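Local atomic coordinates of pirin-like protein YhaK (Escherichia coli, PDB entry 2VEC), a protein that is a monomeric cytosolic bicupin of the pirin family that lacks quercetin 2,3-dioxygenase activity and is probably sensitive to the redox state of the cell. Residues R31-D37 with L225-D229; N104-A108 with L152-L156; A113-T118 with L176-Q180; E193-L199 with A237-A243. All coordinates share one frame; numbering follows the deposited sequence.

Interaction 1: residues R31-D37 with L225-D229; sequences RQCGQAD and LTCGD
The guanidinium of R31 lies over the turn 226-229: one face carries C227 C above its centre, 4.1 Å from the plane, with G228 N offset toward the rim. Its edge is taken by the carboxylate of D37, gripped side-on by two nitrogens. R31 NE reaches D37 OD1 at 2.9 Å in an essentially straight bond on the syn lone pair, and R31 NH2 forms a salt bridge with D37 OD2 at 2.8 Å. This ion pair borders the disulfide, with D37 CG 3.3 Å from C227 SG. The covalent link itself, C33 SG to C227 SG, measures 2.0 Å with a chi3 of 76°; it ties the N-terminal loop of the pirin region to the loop between strands 220-225 and 230-234 of the C-terminal cupin, crossing from one half of the bicupin to the other. On the 31-37 side a cis peptide joins C33 to G34. C227 sits at the second position of a type II beta turn, closed by D229 N to T226 O at 3.0 Å, with G228 at positive phi (77°) in the third position. R31 NH2 also bonds I209 O, and D37 OD2 accepts from G211 N, so a third loop holds the same pair.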
loop_
_atom_site.group_PDB
_atom_site.type_symbol
_atom_site.label_atom_id
_atom_site.label_comp_id
_atom_site.label_asym_id
_atom_site.label_seq_id
_atom_site.Cartn_x
_atom_site.Cartn_y
_atom_site.Cartn_z
ATOM N N ARG A 31 11.385 10.550 13.660
ATOM C CA ARG A 31 10.008 10.993 13.397
ATOM C C ARG A 31 9.326 11.150 14.758
ATOM O O ARG A 31 9.395 10.240 15.586
ATOM C CB ARG A 31 9.298 9.923 12.557
ATOM C CG ARG A 31 7.805 10.114 12.255
ATOM C CD ARG A 31 7.329 8.947 11.377
ATOM N NE ARG A 31 5.951 9.098 10.920
ATOM C CZ ARG A 31 5.378 8.374 9.949
ATOM N NH1 ARG A 31 6.055 7.434 9.283
ATOM N NH2 ARG A 31 4.116 8.609 9.629
ATOM N N GLN A 32 8.671 12.281 15.009
ATOM C CA GLN A 32 8.226 12.524 16.384
ATOM C C GLN A 32 6.904 11.946 16.914
ATOM O O GLN A 32 6.890 11.488 18.072
ATOM C CB GLN A 32 8.462 13.971 16.835
ATOM C CG GLN A 32 9.425 14.025 18.025
ATOM C CD GLN A 32 10.566 15.018 17.843
ATOM O OE1 GLN A 32 11.312 14.955 16.857
ATOM N NE2 GLN A 32 10.716 15.937 18.803
ATOM N N CYS A 33 5.825 11.943 16.115
ATOM C CA CYS A 33 4.529 11.337 16.533
ATOM C C CYS A 33 4.006 12.047 17.822
ATOM O O CYS A 33 4.735 12.845 18.416
ATOM C CB CYS A 33 4.689 9.803 16.704
ATOM S SG CYS A 33 3.188 8.727 16.541
ATOM N N GLY A 34 2.767 11.817 18.261
ATOM C CA GLY A 34 1.798 10.965 17.603
ATOM C C GLY A 34 0.611 11.705 17.039
ATOM O O GLY A 34 0.097 11.326 15.945
ATOM N N GLN A 35 0.194 12.742 17.787
ATOM C CA GLN A 35 -1.018 13.535 17.505
ATOM C C GLN A 35 -0.970 14.246 16.167
ATOM O O GLN A 35 -1.878 14.071 15.345
ATOM C CB GLN A 35 -1.345 14.520 18.632
ATOM C CG GLN A 35 -2.342 13.983 19.690
ATOM C CD GLN A 35 -3.424 13.065 19.078
ATOM O OE1 GLN A 35 -4.264 13.538 18.288
ATOM N NE2 GLN A 35 -3.400 11.743 19.460
ATOM N N ALA A 36 0.089 15.024 15.946
ATOM C CA ALA A 36 0.304 15.687 14.656
ATOM C C ALA A 36 1.070 14.804 13.663
ATOM O O ALA A 36 0.784 14.840 12.465
ATOM C CB ALA A 36 1.015 16.995 14.848
ATOM N N ASP A 37 2.026 14.020 14.171
ATOM C CA ASP A 37 2.940 13.229 13.330
ATOM C C ASP A 37 3.519 14.142 12.221
ATOM O O ASP A 37 3.477 13.808 11.032
ATOM C CB ASP A 37 2.200 11.989 12.773
ATOM C CG ASP A 37 3.125 10.993 12.086
ATOM O OD1 ASP A 37 4.357 11.131 12.197
ATOM O OD2 ASP A 37 2.616 10.043 11.441
ATOM N N LEU A 225 -0.099 0.282 17.239
ATOM C CA LEU A 225 0.867 0.738 16.248
ATOM C C LEU A 225 1.120 2.216 16.420
ATOM O O LEU A 225 0.166 3.010 16.505
ATOM C CB LEU A 225 0.359 0.431 14.825
ATOM C CG LEU A 225 0.400 -1.051 14.383
ATOM C CD1 LEU A 225 -0.767 -1.884 14.897
ATOM C CD2 LEU A 225 0.455 -1.129 12.815
ATOM N N THR A 226 2.391 2.595 16.518
ATOM C CA THR A 226 2.757 3.993 16.561
ATOM C C THR A 226 2.977 4.471 15.126
ATOM O O THR A 226 2.821 3.695 14.185
ATOM C CB THR A 226 3.998 4.241 17.468
ATOM O OG1 THR A 226 4.094 5.646 17.752
ATOM C CG2 THR A 226 5.258 3.743 16.830
ATOM N N CYS A 227 3.290 5.756 14.947
ATOM C CA CYS A 227 3.386 6.342 13.607
ATOM C C CYS A 227 4.411 5.559 12.775
ATOM O O CYS A 227 5.533 5.359 13.243
ATOM C CB CYS A 227 3.821 7.808 13.696
ATOM S SG CYS A 227 2.638 8.856 14.575
ATOM N N GLY A 228 4.028 5.156 11.564
ATOM C CA GLY A 228 4.926 4.419 10.695
ATOM C C GLY A 228 5.133 2.928 11.006
ATOM O O GLY A 228 5.797 2.244 10.224
ATOM N N ASP A 229 4.486 2.382 12.044
ATOM C CA ASP A 229 4.630 0.927 12.344
ATOM C C ASP A 229 3.857 0.104 11.351
ATOM O O ASP A 229 2.799 0.548 10.850
ATOM C CB ASP A 229 4.017 0.567 13.711
ATOM C CG ASP A 229 4.966 0.697 14.875
ATOM O OD1 ASP A 229 6.201 0.902 14.719
ATOM O OD2 ASP A 229 4.449 0.605 16.015
#

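Interaction 2: residues N104-A108 with L152-L156; sequences NHVQA and LIQKL
V106 meets I153 tip to tip: its CB lies 3.8 Å from I153 CG2, and V106 CG1 approaches the same methyl. The other methyl, V106 CG2, stands anti to the backbone N and reaches K155, where it is 3.8 Å from K155 CD as the two side chains run past each other in opposite directions. A bend in the lysine chain at chi3 (-65°) brings NZ within reach of the Q107 carbonyl. K155 NZ donates to Q107 O at 2.7 Å, nearly along the C=O axis (169° at the oxygen). A salt bridge to E112 gives the same ammonium a second partner, so a main-chain carbonyl and a carboxylate both hold it. At the other end, I153 CD1 packs 3.9 Å from N104 CB, next to L152, whose side chain crosses that of N104 at about a right angle. L114 also touches both V106 and I153. The backbones stay apart: the axes of strands 105-108 and 153-156 come no closer than 8.7 Å and run 16° from parallel. Each strand is hydrogen-bonded within its own sheet, V106 to Y98 and Q154 to L115. Two outermost strands, 105-109 of a four-stranded sheet and 153-157 of a six-stranded one, are joined by side-chain packing and by one lysine-to-carbonyl bond, consistent with the cupin jelly-roll, a barrel flattened between two facing antiparallel sheets.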
loop_
_atom_site.group_PDB
_atom_site.type_symbol
_atom_site.label_atom_id
_atom_site.label_comp_id
_atom_site.label_asym_id
_atom_site.label_seq_id
_atom_site.Cartn_x
_atom_site.Cartn_y
_atom_site.Cartn_z
ATOM N N ASN A 104 4.942 2.484 -22.477
ATOM C CA ASN A 104 3.796 2.782 -21.611
ATOM C C ASN A 104 4.127 3.870 -20.597
ATOM O O ASN A 104 5.242 3.921 -20.076
ATOM C CB ASN A 104 3.302 1.543 -20.882
ATOM C CG ASN A 104 2.950 0.414 -21.813
ATOM O OD1 ASN A 104 3.449 -0.696 -21.655
ATOM N ND2 ASN A 104 2.078 0.680 -22.779
ATOM N N HIS A 105 3.169 4.759 -20.350
ATOM C CA HIS A 105 3.383 5.871 -19.426
ATOM C C HIS A 105 2.097 6.256 -18.712
ATOM O O HIS A 105 0.990 6.090 -19.243
ATOM C CB HIS A 105 3.960 7.084 -20.151
ATOM C CG HIS A 105 3.130 7.531 -21.312
ATOM N ND1 HIS A 105 2.111 8.451 -21.186
ATOM C CD2 HIS A 105 3.145 7.159 -22.615
ATOM C CE1 HIS A 105 1.543 8.638 -22.365
ATOM N NE2 HIS A 105 2.151 7.866 -23.249
ATOM N N VAL A 106 2.263 6.785 -17.500
ATOM C CA VAL A 106 1.148 7.242 -16.703
ATOM C C VAL A 106 1.705 8.247 -15.709
ATOM O O VAL A 106 2.828 8.097 -15.244
ATOM C CB VAL A 106 0.451 6.036 -15.988
ATOM C CG1 VAL A 106 1.433 5.284 -15.047
ATOM C CG2 VAL A 106 -0.816 6.476 -15.257
ATOM N N GLN A 107 0.917 9.268 -15.402
ATOM C CA GLN A 107 1.245 10.244 -14.361
ATOM C C GLN A 107 0.317 10.029 -13.174
ATOM O O GLN A 107 -0.867 9.733 -13.355
ATOM C CB GLN A 107 1.008 11.673 -14.859
ATOM C CG GLN A 107 1.754 12.080 -16.100
ATOM C CD GLN A 107 1.303 13.478 -16.572
ATOM O OE1 GLN A 107 0.921 14.321 -15.752
ATOM N NE2 GLN A 107 1.326 13.712 -17.878
ATOM N N ALA A 108 0.832 10.221 -11.963
ATOM C CA ALA A 108 -0.002 10.107 -10.760
ATOM C C ALA A 108 0.285 11.238 -9.784
ATOM O O ALA A 108 1.430 11.462 -9.469
ATOM C CB ALA A 108 0.226 8.775 -10.084
ATOM N N LEU A 152 -1.975 -3.575 -17.761
ATOM C CA LEU A 152 -0.619 -3.079 -17.454
ATOM C C LEU A 152 -0.644 -1.962 -16.412
ATOM O O LEU A 152 0.188 -1.937 -15.508
ATOM C CB LEU A 152 0.067 -2.544 -18.735
ATOM C CG LEU A 152 0.507 -3.597 -19.756
ATOM C CD1 LEU A 152 1.299 -2.922 -20.858
ATOM C CD2 LEU A 152 1.324 -4.686 -19.102
ATOM N N ILE A 153 -1.590 -1.027 -16.551
ATOM C CA ILE A 153 -1.634 0.166 -15.707
ATOM C C ILE A 153 -3.083 0.450 -15.324
ATOM O O ILE A 153 -3.974 0.479 -16.201
ATOM C CB ILE A 153 -1.089 1.388 -16.502
ATOM C CG1 ILE A 153 0.405 1.230 -16.819
ATOM C CG2 ILE A 153 -1.383 2.752 -15.762
ATOM C CD1 ILE A 153 0.930 2.231 -17.862
ATOM N N GLN A 154 -3.326 0.629 -14.032
ATOM C CA GLN A 154 -4.619 1.101 -13.539
ATOM C C GLN A 154 -4.358 2.192 -12.521
ATOM O O GLN A 154 -3.340 2.146 -11.782
ATOM C CB GLN A 154 -5.358 -0.018 -12.840
ATOM C CG GLN A 154 -5.626 -1.230 -13.732
ATOM C CD GLN A 154 -6.082 -2.401 -12.898
ATOM O OE1 GLN A 154 -7.252 -2.489 -12.519
ATOM N NE2 GLN A 154 -5.159 -3.291 -12.579
ATOM N N LYS A 155 -5.283 3.141 -12.431
ATOM C CA LYS A 155 -5.219 4.143 -11.370
ATOM C C LYS A 155 -6.563 4.239 -10.670
ATOM O O LYS A 155 -7.586 3.961 -11.286
ATOM C CB LYS A 155 -4.926 5.509 -11.988
ATOM C CG LYS A 155 -3.490 5.738 -12.393
ATOM C CD LYS A 155 -3.194 7.258 -12.453
ATOM C CE LYS A 155 -3.979 8.013 -13.520
ATOM N NZ LYS A 155 -3.572 9.487 -13.424
ATOM N N LEU A 156 -6.552 4.702 -9.417
ATOM C CA LEU A 156 -7.754 4.892 -8.609
ATOM C C LEU A 156 -7.631 6.186 -7.811
ATOM O O LEU A 156 -6.587 6.487 -7.213
ATOM C CB LEU A 156 -7.965 3.692 -7.640
ATOM C CG LEU A 156 -9.072 3.777 -6.553
ATOM C CD1 LEU A 156 -9.689 2.420 -6.319
ATOM C CD2 LEU A 156 -8.503 4.317 -5.210
#

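Interaction 3: residues A113-T118 with L176-Q180; sequences ALLLST and LQLRQ
L115 and L178 cross obliquely, and their closest approach is between methyls: L115 CD2 lies 3.6 Å from L178 CD2, with L115 CD1 slightly farther from the same carbon. A chi1 of 179° points the L115 branch at 176-180, and chi2 sets L115 CD2 3.4 Å from Q177 O. Farther back along strand 113-116, A113 CB comes 4.1 Å from L176 CD1, and L115 CB lies a little beyond that from the same methyl. The segments run 27° apart, end to end; side chains reach across, two of them to main-chain oxygens. At the far end R179 reaches across with an extended chain. One face of its guanidinium receives S117 CB, 3.7 Å above the plane and offset toward the rim. Its edge meets T118 O: R179 NH2 donates at 3.0 Å, lying in the carbonyl plane on a lone pair, although the N-H...O angle is only 140°. A water accepts from R179 NH1 and donates to T118 O, closing a second route to that oxygen. R179 NH2 also makes a salt bridge with D86, whose OD1 accepts from T118 N, while R179 NH1 reaches R148 O. The buried seam between the pirin region and the C-terminal cupin is therefore apolar at one end and polar at the other, where the arginine's charge is probably balanced by D86 and its planar group is fixed by partners at edge and face.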
loop_
_atom_site.group_PDB
_atom_site.type_symbol
_atom_site.label_atom_id
_atom_site.label_comp_id
_atom_site.label_asym_id
_atom_site.label_seq_id
_atom_site.Cartn_x
_atom_site.Cartn_y
_atom_site.Cartn_z
ATOM N N ALA A 113 -3.858 6.214 -6.339
ATOM C CA ALA A 113 -3.138 4.953 -6.240
ATOM C C ALA A 113 -2.956 4.383 -7.658
ATOM O O ALA A 113 -3.857 4.480 -8.521
ATOM C CB ALA A 113 -3.922 3.959 -5.328
ATOM N N LEU A 114 -1.793 3.801 -7.898
ATOM C CA LEU A 114 -1.417 3.320 -9.223
ATOM C C LEU A 114 -0.988 1.863 -9.076
ATOM O O LEU A 114 -0.154 1.574 -8.209
ATOM C CB LEU A 114 -0.232 4.167 -9.714
ATOM C CG LEU A 114 0.670 3.694 -10.869
ATOM C CD1 LEU A 114 -0.109 3.645 -12.202
ATOM C CD2 LEU A 114 1.814 4.646 -11.025
ATOM N N LEU A 115 -1.488 0.982 -9.936
ATOM C CA LEU A 115 -0.992 -0.385 -9.989
ATOM C C LEU A 115 -0.260 -0.650 -11.317
ATOM O O LEU A 115 -0.804 -0.444 -12.400
ATOM C CB LEU A 115 -2.137 -1.399 -9.796
ATOM C CG LEU A 115 -1.706 -2.870 -9.861
ATOM C CD1 LEU A 115 -0.926 -3.295 -8.598
ATOM C CD2 LEU A 115 -2.893 -3.816 -10.061
ATOM N N LEU A 116 0.990 -1.089 -11.233
ATOM C CA LEU A 116 1.725 -1.538 -12.428
ATOM C C LEU A 116 1.843 -3.040 -12.357
ATOM O O LEU A 116 2.450 -3.558 -11.418
ATOM C CB LEU A 116 3.122 -0.885 -12.447
ATOM C CG LEU A 116 3.116 0.645 -12.395
ATOM C CD1 LEU A 116 4.543 1.169 -12.214
ATOM C CD2 LEU A 116 2.511 1.171 -13.705
ATOM N N SER A 117 1.256 -3.728 -13.336
ATOM C CA SER A 117 1.296 -5.203 -13.398
ATOM C C SER A 117 2.465 -5.459 -14.300
ATOM O O SER A 117 2.354 -5.278 -15.515
ATOM C CB SER A 117 -0.003 -5.763 -13.964
ATOM O OG SER A 117 -1.032 -5.520 -13.005
ATOM N N THR A 118 3.616 -5.752 -13.696
ATOM C CA THR A 118 4.881 -5.647 -14.426
ATOM C C THR A 118 5.123 -6.889 -15.269
ATOM O O THR A 118 4.520 -7.953 -15.031
ATOM C CB THR A 118 6.091 -5.399 -13.496
ATOM O OG1 THR A 118 6.310 -6.556 -12.694
ATOM C CG2 THR A 118 5.849 -4.189 -12.579
ATOM N N LEU A 176 -9.026 -1.110 -7.827
ATOM C CA LEU A 176 -7.969 -1.640 -8.720
ATOM C C LEU A 176 -8.099 -3.151 -8.781
ATOM O O LEU A 176 -8.357 -3.802 -7.765
ATOM C CB LEU A 176 -6.564 -1.316 -8.174
ATOM C CG LEU A 176 -6.218 0.192 -8.051
ATOM C CD1 LEU A 176 -5.033 0.421 -7.042
ATOM C CD2 LEU A 176 -5.926 0.877 -9.441
ATOM N N GLN A 177 -7.921 -3.713 -9.960
ATOM C CA GLN A 177 -8.032 -5.178 -10.095
ATOM C C GLN A 177 -6.645 -5.784 -9.923
ATOM O O GLN A 177 -5.739 -5.482 -10.693
ATOM C CB GLN A 177 -8.599 -5.527 -11.455
ATOM C CG GLN A 177 -8.659 -7.013 -11.713
ATOM C CD GLN A 177 -9.328 -7.275 -13.036
ATOM O OE1 GLN A 177 -10.498 -6.973 -13.202
ATOM N NE2 GLN A 177 -8.564 -7.753 -14.008
ATOM N N LEU A 178 -6.496 -6.680 -8.952
ATOM C CA LEU A 178 -5.226 -7.387 -8.734
ATOM C C LEU A 178 -5.244 -8.784 -9.340
ATOM O O LEU A 178 -6.299 -9.423 -9.435
ATOM C CB LEU A 178 -4.966 -7.504 -7.233
ATOM C CG LEU A 178 -4.837 -6.186 -6.455
ATOM C CD1 LEU A 178 -4.693 -6.555 -4.937
ATOM C CD2 LEU A 178 -3.652 -5.389 -6.920
ATOM N N ARG A 179 -4.078 -9.284 -9.739
ATOM C CA ARG A 179 -3.983 -10.684 -10.136
ATOM C C ARG A 179 -3.452 -11.558 -8.981
ATOM O O ARG A 179 -3.035 -12.697 -9.210
ATOM C CB ARG A 179 -3.133 -10.838 -11.401
ATOM C CG ARG A 179 -1.754 -10.239 -11.323
ATOM C CD ARG A 179 -1.019 -10.541 -12.590
ATOM N NE ARG A 179 0.225 -9.791 -12.657
ATOM C CZ ARG A 179 1.011 -9.734 -13.725
ATOM N NH1 ARG A 179 0.710 -10.421 -14.855
ATOM N NH2 ARG A 179 2.119 -8.997 -13.645
ATOM N N GLN A 180 -3.487 -11.002 -7.769
ATOM C CA GLN A 180 -3.307 -11.742 -6.502
ATOM C C GLN A 180 -4.643 -11.797 -5.777
ATOM O O GLN A 180 -5.503 -10.935 -6.006
ATOM C CB GLN A 180 -2.324 -11.037 -5.554
ATOM C CG GLN A 180 -0.916 -10.899 -6.114
ATOM C CD GLN A 180 -0.775 -9.717 -7.119
ATOM O OE1 GLN A 180 -1.561 -8.781 -7.117
ATOM N NE2 GLN A 180 0.231 -9.796 -7.980
HETATM O O HOH W 1 3.218 -10.187 -16.876
#

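Interaction 4: residues E193-L199 with A237-A243; sequences ESANFQL and ANITLVA
Six backbone hydrogen bonds join E193-L199 to A237-A243. Two reciprocal pairs link A195 with L241 and F197 with I239, F197 N to I239 O being 2.8 Å. The ladder is continued at its ends by A243 N to E193 O and by L199 N to A237 O, the latter also 2.8 Å. Beside these bonds N196 ND2 donates to T240 OG1 at 3.0 Å, with the hydroxyl oxygen only 7° out of the amide plane. CG of N196 is anti to the backbone N (chi1 -180°), which swings the amide across toward the facing strand. Strands 194-198 and 238-243 are antiparallel neighbours in the four-stranded sheet of the C-terminal cupin, in which 194-198 is an outermost strand and 238-243 lies next to 213-217. On the face shared by S194, N196, Q198, N238, T240 and V242, the side chains of Q198 and N238 lie side by side, their amide planes 27° apart, and Q198 CG comes 3.2 Å from N238 OD1. The face with A195, F197, I239 and L241 turns into the barrel interior. There F197 and L241 cross at about a right angle, F197 CE2 being 3.7 Å from L241 CD1. F197 also stacks edge-to-face with H185, and L199 CD2 meets I239 CD1 at 3.9 Å.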
loop_
_atom_site.group_PDB
_atom_site.type_symbol
_atom_site.label_atom_id
_atom_site.label_comp_id
_atom_site.label_asym_id
_atom_site.label_seq_id
_atom_site.Cartn_x
_atom_site.Cartn_y
_atom_site.Cartn_z
ATOM N N GLU A 193 -12.218 7.336 16.279
ATOM C CA GLU A 193 -13.120 6.702 15.298
ATOM C C GLU A 193 -12.665 5.258 15.058
ATOM O O GLU A 193 -11.514 4.916 15.325
ATOM C CB GLU A 193 -13.110 7.442 13.951
ATOM C CG GLU A 193 -13.781 8.809 13.909
ATOM C CD GLU A 193 -14.218 9.195 12.479
ATOM O OE1 GLU A 193 -13.364 9.369 11.572
ATOM O OE2 GLU A 193 -15.441 9.369 12.272
ATOM N N SER A 194 -13.564 4.415 14.556
ATOM C CA SER A 194 -13.205 3.016 14.285
ATOM C C SER A 194 -13.778 2.524 12.966
ATOM O O SER A 194 -14.756 3.094 12.455
ATOM C CB SER A 194 -13.680 2.101 15.425
ATOM O OG SER A 194 -15.056 2.223 15.638
ATOM N N ALA A 195 -13.190 1.454 12.444
ATOM C CA ALA A 195 -13.604 0.836 11.177
ATOM C C ALA A 195 -13.437 -0.667 11.324
ATOM O O ALA A 195 -12.414 -1.129 11.874
ATOM C CB ALA A 195 -12.755 1.356 10.011
ATOM N N ASN A 196 -14.430 -1.421 10.852
ATOM C CA ASN A 196 -14.413 -2.884 10.971
ATOM C C ASN A 196 -14.167 -3.520 9.598
ATOM O O ASN A 196 -14.641 -3.001 8.561
ATOM C CB ASN A 196 -15.750 -3.386 11.586
ATOM C CG ASN A 196 -15.792 -4.915 11.744
ATOM O OD1 ASN A 196 -16.440 -5.612 10.948
ATOM N ND2 ASN A 196 -15.082 -5.444 12.753
ATOM N N PHE A 197 -13.452 -4.647 9.597
ATOM C CA PHE A 197 -13.054 -5.360 8.367
ATOM C C PHE A 197 -13.285 -6.867 8.537
ATOM O O PHE A 197 -12.949 -7.457 9.576
ATOM C CB PHE A 197 -11.595 -5.054 7.983
ATOM C CG PHE A 197 -11.299 -3.582 7.883
ATOM C CD1 PHE A 197 -11.375 -2.928 6.650
ATOM C CD2 PHE A 197 -10.987 -2.846 9.018
ATOM C CE1 PHE A 197 -11.113 -1.542 6.542
ATOM C CE2 PHE A 197 -10.740 -1.463 8.940
ATOM C CZ PHE A 197 -10.797 -0.815 7.697
ATOM N N GLN A 198 -13.864 -7.480 7.513
ATOM C CA GLN A 198 -14.050 -8.921 7.450
ATOM C C GLN A 198 -12.943 -9.425 6.525
ATOM O O GLN A 198 -12.795 -8.951 5.404
ATOM C CB GLN A 198 -15.437 -9.266 6.878
ATOM C CG GLN A 198 -16.621 -8.984 7.846
ATOM C CD GLN A 198 -17.935 -9.724 7.512
ATOM O OE1 GLN A 198 -18.587 -9.468 6.491
ATOM N NE2 GLN A 198 -18.358 -10.607 8.421
ATOM N N LEU A 199 -12.153 -10.375 6.992
ATOM C CA LEU A 199 -10.998 -10.822 6.239
ATOM C C LEU A 199 -11.332 -12.073 5.435
ATOM O O LEU A 199 -12.053 -12.975 5.918
ATOM C CB LEU A 199 -9.816 -11.068 7.195
ATOM C CG LEU A 199 -8.955 -9.897 7.726
ATOM C CD1 LEU A 199 -8.074 -9.335 6.653
ATOM C CD2 LEU A 199 -9.752 -8.769 8.357
ATOM N N ALA A 237 -10.654 -13.554 11.485
ATOM C CA ALA A 237 -11.600 -13.307 10.413
ATOM C C ALA A 237 -12.209 -11.894 10.458
ATOM O O ALA A 237 -12.788 -11.440 9.471
ATOM C CB ALA A 237 -12.665 -14.342 10.434
ATOM N N ASN A 238 -12.102 -11.217 11.603
ATOM C CA ASN A 238 -12.656 -9.864 11.743
ATOM C C ASN A 238 -11.700 -9.034 12.538
ATOM O O ASN A 238 -11.202 -9.483 13.577
ATOM C CB ASN A 238 -13.992 -9.851 12.512
ATOM C CG ASN A 238 -15.145 -10.373 11.704
ATOM O OD1 ASN A 238 -15.733 -9.651 10.882
ATOM N ND2 ASN A 238 -15.531 -11.620 11.973
ATOM N N ILE A 239 -11.467 -7.810 12.073
ATOM C CA ILE A 239 -10.535 -6.907 12.741
ATOM C C ILE A 239 -11.150 -5.504 12.793
ATOM O O ILE A 239 -11.697 -5.014 11.793
ATOM C CB ILE A 239 -9.166 -6.805 12.007
ATOM C CG1 ILE A 239 -8.422 -8.166 11.959
ATOM C CG2 ILE A 239 -8.276 -5.830 12.751
ATOM C CD1 ILE A 239 -7.120 -8.114 11.118
ATOM N N THR A 240 -11.089 -4.889 13.967
ATOM C CA THR A 240 -11.569 -3.529 14.151
ATOM C C THR A 240 -10.363 -2.675 14.426
ATOM O O THR A 240 -9.535 -3.047 15.266
ATOM C CB THR A 240 -12.522 -3.410 15.349
ATOM O OG1 THR A 240 -13.698 -4.158 15.076
ATOM C CG2 THR A 240 -12.917 -1.955 15.575
ATOM N N LEU A 241 -10.280 -1.545 13.719
ATOM C CA LEU A 241 -9.193 -0.599 13.880
ATOM C C LEU A 241 -9.709 0.640 14.548
ATOM O O LEU A 241 -10.763 1.172 14.156
ATOM C CB LEU A 241 -8.640 -0.176 12.516
ATOM C CG LEU A 241 -8.045 -1.294 11.633
ATOM C CD1 LEU A 241 -7.433 -0.646 10.413
ATOM C CD2 LEU A 241 -7.030 -2.141 12.420
ATOM N N VAL A 242 -8.944 1.153 15.508
ATOM C CA VAL A 242 -9.407 2.327 16.276
ATOM C C VAL A 242 -8.296 3.377 16.278
ATOM O O VAL A 242 -7.144 3.069 16.662
ATOM C CB VAL A 242 -9.747 1.965 17.752
ATOM C CG1 VAL A 242 -10.262 3.203 18.516
ATOM C CG2 VAL A 242 -10.770 0.820 17.824
ATOM N N ALA A 243 -8.626 4.598 15.867
ATOM C CA ALA A 243 -7.612 5.643 15.775
ATOM C C ALA A 243 -7.274 6.234 17.133
ATOM O O ALA A 243 -8.161 6.540 17.918
ATOM C CB ALA A 243 -8.036 6.745 14.793
#

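From the N terminus, the 31-37 loop opens interaction 1, which closes only at 225-229, 188 residues later, so that interactions 2 and 3 are both nested within it. Interaction 2 starts at 104-108 and closes at 152-156; interaction 3 starts between these, at 113-118, and closes at 176-180, so the two cross. They also touch, because strands 112-116 and 153-157 are neighbours in one sheet. Interaction 4 opens at 193-199 and closes at 237-243, crossing interaction 1 but following 2 and 3 in series. Interactions 2 and 4 each lie within one half of the bicupin, whereas 1 and 3, with centres 28 Å apart, bridge the halves.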